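Local coordinates for glyoxalase family protein (Enterococcus faecalis, PDB 2P25) that belongs to the glyoxalase/bleomycin resistance/dioxygenase superfamily and assembles from two copies of its chain, its specific role not being established, at residues A[10-15]-A[60-65]; A[32-37]-A[43-48]; A[82-87]-A[99-104]; A[90-93]-A[97-100]; A[112-115]-A[121-124]. All blocks are in the same frame, centred on the assembly; numbering follows the deposited sequence.

Interaction 1. Residues A[10-15]-A[60-65]; sequences AINASN and DQFPAR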
# COMPACT_ATOMS: atom_id res chain seq x y z
N ALA A 10 -1.90 4.31 -3.05
CA ALA A 10 -3.29 4.62 -3.49
C ALA A 10 -4.31 3.70 -2.83
O ALA A 10 -4.07 2.51 -2.64
CB ALA A 10 -3.41 4.48 -5.00
N ILE A 11 -5.48 4.27 -2.51
CA ILE A 11 -6.55 3.56 -1.78
C ILE A 11 -7.84 3.83 -2.53
O ILE A 11 -8.05 4.94 -3.02
CB ILE A 11 -6.67 4.11 -0.32
CG1 ILE A 11 -5.46 3.66 0.50
CG2 ILE A 11 -8.00 3.67 0.36
CD1 ILE A 11 -5.26 4.54 1.78
N ASN A 12 -8.70 2.82 -2.59
CA ASN A 12 -10.07 2.95 -3.14
C ASN A 12 -11.03 3.03 -1.96
O ASN A 12 -10.99 2.16 -1.09
CB ASN A 12 -10.46 1.72 -4.00
CG ASN A 12 -9.65 1.62 -5.29
OD1 ASN A 12 -9.10 2.61 -5.76
ND2 ASN A 12 -9.57 0.40 -5.87
N ALA A 13 -11.86 4.08 -1.94
CA ALA A 13 -12.81 4.34 -0.86
C ALA A 13 -14.20 4.54 -1.44
O ALA A 13 -14.34 4.91 -2.63
CB ALA A 13 -12.40 5.60 -0.07
N SER A 14 -15.22 4.34 -0.59
CA SER A 14 -16.61 4.37 -1.12
C SER A 14 -17.32 5.71 -0.98
O SER A 14 -18.21 6.03 -1.78
CB SER A 14 -17.48 3.31 -0.43
OG SER A 14 -17.60 3.63 0.94
N ASN A 15 -16.97 6.48 0.03
CA ASN A 15 -17.78 7.64 0.39
C ASN A 15 -16.93 8.86 0.70
O ASN A 15 -16.00 8.80 1.50
CB ASN A 15 -18.64 7.26 1.61
CG ASN A 15 -19.55 8.40 2.08
OD1 ASN A 15 -19.15 9.28 2.87
ND2 ASN A 15 -20.78 8.38 1.61
N ASP A 60 -18.68 4.93 -5.62
CA ASP A 60 -19.59 3.89 -5.16
C ASP A 60 -19.53 2.64 -6.05
O ASP A 60 -20.29 1.70 -5.83
CB ASP A 60 -21.02 4.42 -5.02
CG ASP A 60 -21.62 4.81 -6.34
OD1 ASP A 60 -20.92 4.76 -7.37
OD2 ASP A 60 -22.83 5.17 -6.35
N GLN A 61 -18.64 2.61 -7.02
CA GLN A 61 -18.56 1.46 -7.93
C GLN A 61 -17.73 0.29 -7.40
O GLN A 61 -17.84 -0.86 -7.89
CB GLN A 61 -18.06 1.92 -9.30
CG GLN A 61 -19.08 2.84 -9.99
CD GLN A 61 -20.38 2.11 -10.34
OE1 GLN A 61 -21.40 2.26 -9.66
NE2 GLN A 61 -20.32 1.30 -11.39
N PHE A 62 -16.89 0.57 -6.41
CA PHE A 62 -15.99 -0.46 -5.90
C PHE A 62 -16.74 -1.40 -4.96
O PHE A 62 -17.28 -0.96 -3.96
CB PHE A 62 -14.84 0.18 -5.10
CG PHE A 62 -14.06 1.24 -5.83
CD1 PHE A 62 -13.50 1.00 -7.08
CD2 PHE A 62 -13.85 2.48 -5.22
CE1 PHE A 62 -12.74 1.99 -7.72
CE2 PHE A 62 -13.07 3.46 -5.85
CZ PHE A 62 -12.53 3.24 -7.09
N PRO A 63 -16.69 -2.73 -5.22
CA PRO A 63 -17.25 -3.69 -4.27
C PRO A 63 -16.35 -3.85 -3.03
O PRO A 63 -15.22 -3.34 -2.99
CB PRO A 63 -17.26 -5.00 -5.07
CG PRO A 63 -16.11 -4.86 -5.99
CD PRO A 63 -16.13 -3.40 -6.41
N ALA A 64 -16.86 -4.59 -2.06
CA ALA A 64 -16.18 -4.77 -0.77
C ALA A 64 -14.78 -5.34 -0.94
O ALA A 64 -14.51 -6.16 -1.82
CB ALA A 64 -17.00 -5.70 0.13
N ARG A 65 -13.90 -4.92 -0.05
CA ARG A 65 -12.54 -5.46 -0.01
C ARG A 65 -12.66 -6.96 0.32
O ARG A 65 -13.27 -7.34 1.32
CB ARG A 65 -11.76 -4.74 1.09
CG ARG A 65 -10.33 -5.27 1.22
CD ARG A 65 -9.61 -4.58 2.38
NE ARG A 65 -8.26 -5.09 2.53
CZ ARG A 65 -7.93 -6.15 3.27
NH1 ARG A 65 -8.87 -6.84 3.91
NH2 ARG A 65 -6.65 -6.51 3.35

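Interaction 2. Residues A[32-37]-A[43-48]; sequences LRENHR and IKLDLK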
# COMPACT_ATOMS: atom_id res chain seq x y z
N LEU A 32 -3.79 17.87 -0.53
CA LEU A 32 -2.86 18.38 -1.53
C LEU A 32 -3.61 18.80 -2.78
O LEU A 32 -3.42 19.89 -3.30
CB LEU A 32 -1.83 17.31 -1.89
CG LEU A 32 -0.70 17.70 -2.83
CD1 LEU A 32 0.11 18.81 -2.21
CD2 LEU A 32 0.16 16.45 -3.06
N ARG A 33 -4.47 17.90 -3.29
CA ARG A 33 -5.32 18.22 -4.42
C ARG A 33 -6.62 17.42 -4.37
O ARG A 33 -6.65 16.34 -3.78
CB ARG A 33 -4.58 18.11 -5.77
CG ARG A 33 -4.21 16.74 -6.23
CD ARG A 33 -3.39 16.84 -7.56
NE ARG A 33 -2.09 17.47 -7.34
CZ ARG A 33 -1.04 16.85 -6.78
NH1 ARG A 33 0.11 17.51 -6.62
NH2 ARG A 33 -1.12 15.58 -6.38
N GLU A 34 -7.68 17.94 -4.97
CA GLU A 34 -8.95 17.22 -5.10
C GLU A 34 -9.49 17.51 -6.48
O GLU A 34 -9.59 18.67 -6.86
CB GLU A 34 -10.00 17.65 -4.05
CG GLU A 34 -11.37 16.91 -4.26
CD GLU A 34 -12.49 17.27 -3.27
OE1 GLU A 34 -12.19 17.63 -2.13
OE2 GLU A 34 -13.69 17.15 -3.65
N ASN A 35 -9.81 16.47 -7.24
CA ASN A 35 -10.37 16.65 -8.58
C ASN A 35 -11.38 15.57 -8.93
O ASN A 35 -11.16 14.41 -8.63
CB ASN A 35 -9.25 16.59 -9.62
CG ASN A 35 -8.37 17.82 -9.60
OD1 ASN A 35 -8.73 18.88 -10.13
ND2 ASN A 35 -7.19 17.69 -8.98
N HIS A 36 -12.44 15.96 -9.63
CA HIS A 36 -13.51 15.02 -10.00
C HIS A 36 -13.27 14.55 -11.42
O HIS A 36 -13.09 15.36 -12.33
CB HIS A 36 -14.87 15.71 -9.83
CG HIS A 36 -15.12 16.21 -8.44
ND1 HIS A 36 -16.39 16.51 -7.96
CD2 HIS A 36 -14.27 16.43 -7.40
CE1 HIS A 36 -16.30 16.91 -6.71
NE2 HIS A 36 -15.03 16.87 -6.34
N ARG A 37 -13.22 13.24 -11.62
CA ARG A 37 -12.91 12.70 -12.94
C ARG A 37 -14.19 12.17 -13.58
O ARG A 37 -14.59 11.03 -13.31
CB ARG A 37 -11.86 11.59 -12.83
CG ARG A 37 -10.60 12.00 -12.09
CD ARG A 37 -10.02 10.82 -11.35
NE ARG A 37 -8.94 10.17 -12.06
CZ ARG A 37 -8.79 8.85 -12.21
NH1 ARG A 37 -9.67 8.00 -11.70
NH2 ARG A 37 -7.75 8.39 -12.88
N ILE A 43 -13.86 10.63 -7.61
CA ILE A 43 -13.14 11.77 -7.10
C ILE A 43 -11.74 11.27 -6.77
O ILE A 43 -11.60 10.20 -6.17
CB ILE A 43 -13.81 12.36 -5.84
CG1 ILE A 43 -15.21 12.88 -6.18
CG2 ILE A 43 -12.93 13.49 -5.24
CD1 ILE A 43 -16.01 13.29 -4.99
N LYS A 44 -10.71 12.02 -7.18
CA LYS A 44 -9.32 11.71 -6.85
C LYS A 44 -8.83 12.73 -5.82
O LYS A 44 -8.72 13.91 -6.11
CB LYS A 44 -8.44 11.74 -8.10
CG LYS A 44 -7.06 11.14 -7.91
CD LYS A 44 -6.29 11.06 -9.24
CE LYS A 44 -4.86 10.62 -9.01
NZ LYS A 44 -4.10 11.64 -8.25
N LEU A 45 -8.57 12.25 -4.62
CA LEU A 45 -8.16 13.09 -3.50
C LEU A 45 -6.73 12.73 -3.12
O LEU A 45 -6.48 11.57 -2.72
CB LEU A 45 -9.14 12.86 -2.33
CG LEU A 45 -8.96 13.60 -1.02
CD1 LEU A 45 -9.07 15.15 -1.23
CD2 LEU A 45 -9.93 13.10 0.04
N ASP A 46 -5.79 13.66 -3.33
CA ASP A 46 -4.38 13.46 -2.92
C ASP A 46 -4.12 14.15 -1.58
O ASP A 46 -4.40 15.32 -1.40
CB ASP A 46 -3.39 14.00 -3.96
CG ASP A 46 -3.44 13.24 -5.28
OD1 ASP A 46 -3.37 12.00 -5.26
OD2 ASP A 46 -3.51 13.88 -6.34
N LEU A 47 -3.55 13.39 -0.65
CA LEU A 47 -3.37 13.85 0.73
C LEU A 47 -1.90 13.75 1.11
O LEU A 47 -1.18 12.88 0.63
CB LEU A 47 -4.17 12.97 1.70
CG LEU A 47 -5.69 12.87 1.49
CD1 LEU A 47 -6.35 12.00 2.54
CD2 LEU A 47 -6.34 14.26 1.47
N LYS A 48 -1.46 14.64 1.99
CA LYS A 48 -0.07 14.70 2.35
C LYS A 48 -0.00 14.74 3.86
O LYS A 48 -0.71 15.55 4.48
CB LYS A 48 0.53 16.00 1.80
CG LYS A 48 2.05 16.05 1.72
CD LYS A 48 2.54 15.63 0.32
CE LYS A 48 4.04 15.81 0.18
NZ LYS A 48 4.76 14.75 0.96
O HOH W 1 -6.56 14.96 -7.66

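Interaction 3. Residues A[82-87]-A[99-104]; sequences EHIEEV and EPLRVD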
# COMPACT_ATOMS: atom_id res chain seq x y z
N GLU A 82 6.04 5.65 18.02
CA GLU A 82 7.03 5.66 19.09
C GLU A 82 6.49 4.97 20.33
O GLU A 82 7.15 4.12 20.92
CB GLU A 82 7.41 7.11 19.41
CG GLU A 82 7.86 7.91 18.18
CD GLU A 82 8.35 9.33 18.48
OE1 GLU A 82 8.38 9.78 19.68
OE2 GLU A 82 8.71 10.03 17.49
N HIS A 83 5.29 5.35 20.75
CA HIS A 83 4.67 4.72 21.90
C HIS A 83 3.23 4.44 21.55
O HIS A 83 2.40 5.35 21.39
CB HIS A 83 4.83 5.56 23.18
CG HIS A 83 4.85 4.73 24.43
ND1 HIS A 83 3.78 4.67 25.31
CD2 HIS A 83 5.79 3.90 24.93
CE1 HIS A 83 4.07 3.85 26.30
NE2 HIS A 83 5.29 3.37 26.10
N ILE A 84 2.96 3.16 21.35
CA ILE A 84 1.69 2.70 20.76
C ILE A 84 0.43 3.01 21.58
O ILE A 84 -0.61 3.35 21.02
CB ILE A 84 1.78 1.21 20.39
CG1 ILE A 84 0.68 0.83 19.40
CG2 ILE A 84 1.80 0.32 21.65
CD1 ILE A 84 1.00 -0.46 18.66
N GLU A 85 0.55 2.98 22.90
CA GLU A 85 -0.59 3.21 23.79
C GLU A 85 -1.22 4.58 23.57
O GLU A 85 -2.46 4.70 23.56
CB GLU A 85 -0.16 3.02 25.27
CG GLU A 85 0.11 1.54 25.59
CD GLU A 85 1.57 1.09 25.34
OE1 GLU A 85 2.41 1.90 24.88
OE2 GLU A 85 1.87 -0.10 25.59
N GLU A 86 -0.39 5.61 23.38
CA GLU A 86 -0.92 6.96 23.16
C GLU A 86 -1.63 7.09 21.83
O GLU A 86 -2.64 7.81 21.72
CB GLU A 86 0.14 8.05 23.33
CG GLU A 86 1.21 8.12 22.26
CD GLU A 86 2.13 9.31 22.45
OE1 GLU A 86 2.02 9.97 23.50
OE2 GLU A 86 2.98 9.58 21.56
N VAL A 87 -1.11 6.41 20.81
CA VAL A 87 -1.75 6.45 19.49
C VAL A 87 -3.10 5.72 19.55
O VAL A 87 -4.12 6.22 19.02
CB VAL A 87 -0.82 5.92 18.37
CG1 VAL A 87 -1.47 6.16 17.00
CG2 VAL A 87 0.54 6.65 18.43
N GLU A 99 -7.85 -3.18 17.64
CA GLU A 99 -7.70 -4.55 18.14
C GLU A 99 -6.84 -4.58 19.41
O GLU A 99 -6.04 -3.66 19.65
CB GLU A 99 -7.07 -5.46 17.09
CG GLU A 99 -7.92 -5.64 15.84
CD GLU A 99 -7.29 -6.61 14.88
OE1 GLU A 99 -6.08 -6.89 15.00
OE2 GLU A 99 -8.02 -7.08 13.98
N PRO A 100 -7.02 -5.62 20.25
CA PRO A 100 -6.14 -5.72 21.43
C PRO A 100 -4.66 -5.71 21.02
O PRO A 100 -4.28 -6.25 19.99
CB PRO A 100 -6.49 -7.09 22.02
CG PRO A 100 -7.88 -7.38 21.51
CD PRO A 100 -8.02 -6.70 20.19
N LEU A 101 -3.84 -5.11 21.87
CA LEU A 101 -2.42 -4.97 21.64
C LEU A 101 -1.78 -6.36 21.69
O LEU A 101 -2.15 -7.20 22.51
CB LEU A 101 -1.86 -4.10 22.77
CG LEU A 101 -0.55 -3.35 22.67
CD1 LEU A 101 -0.45 -2.55 21.38
CD2 LEU A 101 -0.41 -2.45 23.92
N ARG A 102 -0.84 -6.62 20.79
CA ARG A 102 -0.02 -7.82 20.88
C ARG A 102 1.40 -7.54 20.43
O ARG A 102 1.73 -6.41 20.10
CB ARG A 102 -0.61 -8.94 20.03
CG ARG A 102 -0.84 -8.55 18.58
CD ARG A 102 -2.11 -9.20 18.16
NE ARG A 102 -2.35 -9.14 16.73
CZ ARG A 102 -3.17 -8.28 16.14
NH1 ARG A 102 -3.82 -7.34 16.84
NH2 ARG A 102 -3.32 -8.37 14.83
N VAL A 103 2.25 -8.56 20.43
CA VAL A 103 3.61 -8.42 19.96
C VAL A 103 3.82 -9.19 18.67
O VAL A 103 3.19 -10.23 18.43
CB VAL A 103 4.65 -8.85 21.02
CG1 VAL A 103 4.57 -7.94 22.26
CG2 VAL A 103 4.45 -10.31 21.41
N ASP A 104 4.70 -8.67 17.82
CA ASP A 104 5.05 -9.28 16.55
C ASP A 104 5.73 -10.63 16.81
O ASP A 104 6.64 -10.71 17.63
CB ASP A 104 5.97 -8.31 15.78
CG ASP A 104 5.94 -8.53 14.27
OD1 ASP A 104 5.38 -9.55 13.80
OD2 ASP A 104 6.49 -7.67 13.54

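Interaction 4. Residues A[90-93]-A[97-100]; sequences FLNE and ETEP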
# COMPACT_ATOMS: atom_id res chain seq x y z
N PHE A 90 -5.52 8.01 21.32
CA PHE A 90 -5.93 9.05 20.37
C PHE A 90 -7.01 8.54 19.40
O PHE A 90 -8.05 9.18 19.23
CB PHE A 90 -4.72 9.61 19.59
CG PHE A 90 -5.11 10.47 18.41
CD1 PHE A 90 -5.45 11.81 18.59
CD2 PHE A 90 -5.19 9.91 17.13
CE1 PHE A 90 -5.83 12.59 17.49
CE2 PHE A 90 -5.57 10.68 16.03
CZ PHE A 90 -5.90 12.01 16.21
N LEU A 91 -6.79 7.37 18.81
CA LEU A 91 -7.76 6.81 17.88
C LEU A 91 -9.09 6.51 18.59
O LEU A 91 -10.17 6.85 18.08
CB LEU A 91 -7.21 5.55 17.22
CG LEU A 91 -6.02 5.75 16.27
CD1 LEU A 91 -5.46 4.36 15.88
CD2 LEU A 91 -6.53 6.48 15.02
N ASN A 92 -9.00 5.87 19.76
CA ASN A 92 -10.21 5.48 20.48
C ASN A 92 -11.02 6.72 20.85
O ASN A 92 -12.27 6.71 20.77
CB ASN A 92 -9.87 4.65 21.74
CG ASN A 92 -9.25 3.30 21.41
OD1 ASN A 92 -9.26 2.82 20.25
ND2 ASN A 92 -8.70 2.67 22.43
N GLU A 93 -10.32 7.80 21.18
CA GLU A 93 -11.02 9.03 21.55
C GLU A 93 -11.80 9.58 20.34
O GLU A 93 -12.87 10.19 20.50
CB GLU A 93 -10.06 10.08 22.06
CG GLU A 93 -10.79 11.31 22.62
CD GLU A 93 -9.84 12.41 23.04
OE1 GLU A 93 -8.86 12.67 22.32
OE2 GLU A 93 -10.09 13.02 24.10
N GLU A 97 -12.00 2.24 16.63
CA GLU A 97 -11.68 1.04 17.40
C GLU A 97 -10.34 0.41 17.02
O GLU A 97 -9.91 0.48 15.87
CB GLU A 97 -12.79 0.01 17.26
CG GLU A 97 -14.09 0.50 17.82
CD GLU A 97 -15.08 -0.63 18.01
OE1 GLU A 97 -14.79 -1.53 18.84
OE2 GLU A 97 -16.13 -0.64 17.33
N THR A 98 -9.67 -0.17 18.01
CA THR A 98 -8.40 -0.83 17.79
C THR A 98 -8.50 -2.25 18.32
O THR A 98 -9.21 -2.50 19.32
CB THR A 98 -7.22 -0.07 18.46
OG1 THR A 98 -7.58 0.30 19.79
CG2 THR A 98 -6.86 1.19 17.67
N GLU A 99 -7.85 -3.18 17.64
CA GLU A 99 -7.70 -4.55 18.14
C GLU A 99 -6.84 -4.58 19.41
O GLU A 99 -6.04 -3.66 19.65
CB GLU A 99 -7.07 -5.46 17.09
CG GLU A 99 -7.92 -5.64 15.84
CD GLU A 99 -7.29 -6.61 14.88
OE1 GLU A 99 -6.08 -6.89 15.00
OE2 GLU A 99 -8.02 -7.08 13.98
N PRO A 100 -7.02 -5.62 20.25
CA PRO A 100 -6.14 -5.72 21.43
C PRO A 100 -4.66 -5.71 21.02
O PRO A 100 -4.28 -6.25 19.99
CB PRO A 100 -6.49 -7.09 22.02
CG PRO A 100 -7.88 -7.38 21.51
CD PRO A 100 -8.02 -6.70 20.19

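Interaction 5. Residues A[112-115]-A[121-124]; sequences TFFF and PLEL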
# COMPACT_ATOMS: atom_id res chain seq x y z
N THR A 112 -0.78 -3.33 16.66
CA THR A 112 -2.21 -3.61 16.60
C THR A 112 -2.73 -3.07 15.25
O THR A 112 -1.96 -2.49 14.46
CB THR A 112 -2.99 -2.98 17.77
OG1 THR A 112 -4.35 -3.50 17.76
CG2 THR A 112 -3.02 -1.43 17.66
N PHE A 113 -4.02 -3.27 15.01
CA PHE A 113 -4.70 -2.81 13.80
C PHE A 113 -5.92 -1.98 14.13
O PHE A 113 -6.60 -2.20 15.14
CB PHE A 113 -5.19 -3.99 12.94
CG PHE A 113 -4.12 -4.68 12.15
CD1 PHE A 113 -3.84 -4.28 10.84
CD2 PHE A 113 -3.39 -5.72 12.71
CE1 PHE A 113 -2.85 -4.95 10.09
CE2 PHE A 113 -2.39 -6.40 11.98
CZ PHE A 113 -2.11 -6.00 10.68
N PHE A 114 -6.17 -1.00 13.27
CA PHE A 114 -7.46 -0.33 13.21
C PHE A 114 -7.88 -0.40 11.73
O PHE A 114 -7.15 -0.96 10.92
CB PHE A 114 -7.41 1.11 13.76
CG PHE A 114 -6.48 2.04 13.02
CD1 PHE A 114 -7.01 3.08 12.23
CD2 PHE A 114 -5.10 1.93 13.17
CE1 PHE A 114 -6.17 3.98 11.57
CE2 PHE A 114 -4.25 2.81 12.49
CZ PHE A 114 -4.79 3.84 11.72
N PHE A 115 -9.06 0.12 11.39
CA PHE A 115 -9.60 -0.10 10.05
C PHE A 115 -10.20 1.18 9.56
O PHE A 115 -10.78 1.94 10.33
CB PHE A 115 -10.66 -1.21 10.09
CG PHE A 115 -10.10 -2.50 10.57
CD1 PHE A 115 -9.54 -3.40 9.67
CD2 PHE A 115 -10.06 -2.81 11.95
CE1 PHE A 115 -8.95 -4.59 10.13
CE2 PHE A 115 -9.46 -3.98 12.40
CZ PHE A 115 -8.92 -4.86 11.50
N PRO A 121 -7.41 -2.69 6.56
CA PRO A 121 -6.56 -2.78 7.77
C PRO A 121 -5.40 -1.80 7.74
O PRO A 121 -4.65 -1.71 6.74
CB PRO A 121 -6.05 -4.24 7.75
CG PRO A 121 -6.97 -4.97 6.75
CD PRO A 121 -7.34 -3.91 5.74
N LEU A 122 -5.23 -1.09 8.85
CA LEU A 122 -4.15 -0.14 9.02
C LEU A 122 -3.45 -0.56 10.30
O LEU A 122 -4.08 -0.66 11.36
CB LEU A 122 -4.68 1.29 9.11
CG LEU A 122 -5.42 1.75 7.84
CD1 LEU A 122 -6.12 3.10 8.08
CD2 LEU A 122 -4.37 1.89 6.70
N GLU A 123 -2.15 -0.82 10.19
CA GLU A 123 -1.41 -1.31 11.35
C GLU A 123 -0.65 -0.20 12.07
O GLU A 123 -0.13 0.71 11.43
CB GLU A 123 -0.45 -2.38 10.87
CG GLU A 123 0.24 -3.18 11.95
CD GLU A 123 1.33 -4.06 11.36
OE1 GLU A 123 1.00 -4.97 10.58
OE2 GLU A 123 2.51 -3.82 11.61
N LEU A 124 -0.55 -0.31 13.40
CA LEU A 124 0.39 0.47 14.20
C LEU A 124 1.48 -0.49 14.67
O LEU A 124 1.18 -1.59 15.15
CB LEU A 124 -0.32 1.06 15.42
CG LEU A 124 -1.50 2.01 15.21
CD1 LEU A 124 -2.10 2.44 16.56
CD2 LEU A 124 -1.08 3.21 14.39

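Interaction 1. Residues A[10-15]-A[60-65]
Asn-12 ND2 is held by two acceptors of the second subunit, Ala-71 O and Glu-70 OE1, and the amide it belongs to lies almost flat against the ring of Phe-62. The two planes are 11° apart, a stacked arrangement in which Asn-12 OD1 comes within 3.7 Å of Phe-62 CZ. Asn-12 OD1 is itself bonded to Arg-75 NH1 of the second subunit. Asn-12 CB makes a CH-pi contact over the same ring, 3.8 Å from the Phe-62 centroid. Asparagine suits the place because its polar rim can serve the neighbouring chain while its flat face packs on an aromatic. The contact joins the end of strand 6-13, an outermost strand within this chain whose sheet runs on antiparallel into the second subunit, to the irregular loop after strand 52-58. Ala-13 O stands at the edge of the Phe-62 ring, in its plane, 3.6 Å from Phe-62 CD2, where the ring's slightly positive hydrogens would face it. Phe-62 CG sits anti to its own carbonyl carbon (chi1 -55°), which turns the ring back onto the strand. Further along, Ser-14 and Asp-60 pass with backbones close, and Ser-14 OG bonds to Asp-118 OD1.

Interaction 2. Residues A[32-37]-A[43-48]
Arg-33 and Asp-46 face each other across the hairpin, joined by a salt bridge in which Arg-33 NH2 lies 2.9 Å from Asp-46 OD2. The oxygen is in the guanidinium plane, but the nitrogen meets the carboxylate from above, 58° out of its plane. Arg-33 CG occupies the position between its backbone N and carbonyl carbon (chi1 71°), and a bend at chi3 folds the guanidinium back over the aspartate. On the same face Lys-44 NZ lies 3.1 Å from Asp-46 OD1, on that oxygen's syn lone pair, and 3.0 Å from Asp-46 OD2. A water accepts from Asn-35 ND2 and donates to Lys-44 O.

The other face mixes Ile-43 and Leu-45 with a His-carboxylate pair. Ile-43 CG1 sits over the centre of the His-36 ring, 3.9 Å from its centroid, a CH-pi contact. His-36 NE2 donates to the anti lone pair of Glu-34 OE2 at 3.0 Å, which helps to hold the turn of the ring, while Glu-34 OE1 bonds to Tyr-16 OH.

What sets these pairs opposite one another is the antiparallel register of strands 30-37 and 42-49. Lys-44 N gives a nearly straight bond to Asn-35 O, 2.8 Å long. At the other end Leu-32 N and Arg-33 N both donate to Asp-46 O, a classic beta bulge. The cations would favour an ionised Asp-46; the nearby Glu-55 carboxylate would work the other way, but Lys-44 bridges both acids and probably balances it. The aspartate's charge would partly offset the repulsion between Arg-33 NH2 and Lys-44 NZ, 5.3 Å apart.

Interaction 3. Residues A[82-87]-A[99-104]
The first turn of helix 84-93 meets the chain just before the short strand 102-103, where Leu-101 reaches across to Ile-84 and Glu-85. The backbones stay well apart, so the contact is made by side chains alone. Leu-101 CD1 bears on the isoleucine, lying 3.7 Å from Ile-84 CG2 and just as near to Ile-84 CD1. The two side chains slide past each other in opposite directions, so that one methyl of the leucine rests against two carbons of its partner. Ile-84 CG1 stands anti to the backbone N (chi1 -162°), which puts CG2 between the backbone N and the carbonyl carbon, so that CG2 and CD1 both reach Leu-101 CD1. Leucine suits this junction because its forked end can put one methyl on Ile-84 and the other beside Glu-85. That second branch, CD2, comes 3.7 Å from Glu-85 OE2, with the two side chains crossing at about a right angle. The oxygen is engaged in a salt bridge with Lys-110 NZ, so the leucine methyl packs beside an ion pair.

Within 99-104, Arg-102 NH1 forms a salt bridge with Glu-99 OE1 at 2.9 Å, and a weak bond to Pro-100 O. The ion pair joins the two residues that flank Pro-100 and Leu-101.

Ile-84 also packs on Lys-110 of strand 110-115 and on Leu-124 of strand 121-125, and Ile-84 N bonds to Glu-126 OE2. The helix start is thus fitted against the sheet, with Leu-101 packing on Ile-84 from the loop side.

Interaction 4. Residues A[90-93]-A[97-100]
With chi1 of Thr-98 at 45°, its CG2 stands anti to the carbonyl carbon and meets Leu-91. Leu-91 CG is likewise anti to its carbonyl carbon (chi1 -67°), and the extended second torsion carries CD1 to 3.9 Å from Thr-98 CG2. The two side chains cross at about a right angle, meeting methyl against methyl. Asn-92, one residue further on, also crosses Thr-98 at about a right angle, and its side chain lies near the threonine hydroxyl. The segments belong to the last turn of helix 84-93 and to the loop that leads from it toward strand 102-103, so the chain reverses and comes back alongside the helix it has just left. Leu-91 and Thr-98 both rest on Phe-114 of strand 110-115 as well, and Leu-91 packs further on Phe-3 of the second subunit.

Threonine fits here because it offers two kinds of surface from a single branched carbon. Its methyl joins Leu-91 and Phe-114 on the buried side, while the hydroxyl stays near the more exposed Asn-92, at the polar edge. Since no clear hydrogen bond crosses the contact, the sheltered methyl packing probably supplies most of the hold.

Interaction 5. Residues A[112-115]-A[121-124]
Phe-114, Leu-122, Leu-124 and Thr-112 form the tightly packed, buried side of this hairpin, while Phe-113 and Phe-115, on the other face, are only partly buried. Phe-114 takes the crowded position between its backbone N and carbonyl carbon (chi1 62°), which swings the ring toward the facing strand. There Leu-122 CB makes a CH-pi contact over the ring, 3.8 Å from its centroid, and Leu-122 CD1 touches Phe-114 CE1 at 3.6 Å. Leu-124 CD2 comes in at about a right angle, 3.7 Å from Phe-114 CE2, and Thr-112 CG2 lies beside Leu-124 CD1. Flat aromatic and branched aliphatic groups suit this side, since the leucines can fill around the ring.

On the less buried face, Glu-123 lies across Phe-113, whose ring also meets His-76 edge-to-face. Glu-123 CB rests over the ring, 4.0 Å from the Phe-113 centroid, and Glu-123 OE1 comes 3.3 Å from Phe-113 CZ. The carboxylate stands steeply to the ring, 79° between planes, while Glu-123 OE2 bonds to His-8 NE2 of the second subunit. Pro-121 CB is shared by two rings, at 3.8 Å from Phe-115 CE1 and equally near to Phe-113 CD1.

Between the two faces, antiparallel backbone bonds join the strands: Leu-122 N donates to Phe-114 O at 2.8 Å, and Phe-114 N to Leu-122 O, with a similar pair between Thr-112 and Leu-124.

Strand 121-125 is flanked on its other side by strand 73-80, and strand 110-115 by strand 102-103. Helix 84-93 lies against the Phe-114 side through Leu-91, Ile-84 and Val-87.

How the interactions relate
Interactions 1 and 2 belong to one four-stranded sheet and interaction 5 to another with the same strand order, consistent with the paired beta architecture of this superfamily; helix 84-93 packs near interactions 3 to 5. Along the chain interaction 2 falls between the segments of interaction 1, then interactions 3 and 4 and finally interaction 5 follow. Interactions 3 and 4 share Glu-99 and Pro-100, with centres about 10 Å apart. Both reach interaction 5 through Glu-99, whose O and N probably bond to Thr-112 OG1 and Phe-113 O. Interactions 2 and 3, centres about 31 Å apart, lie on opposite sides of the chain's centre. Arg-65 packing on Pro-121 links interactions 1 and 5. All five meet the second subunit, so both sheets take part in the dimer interface.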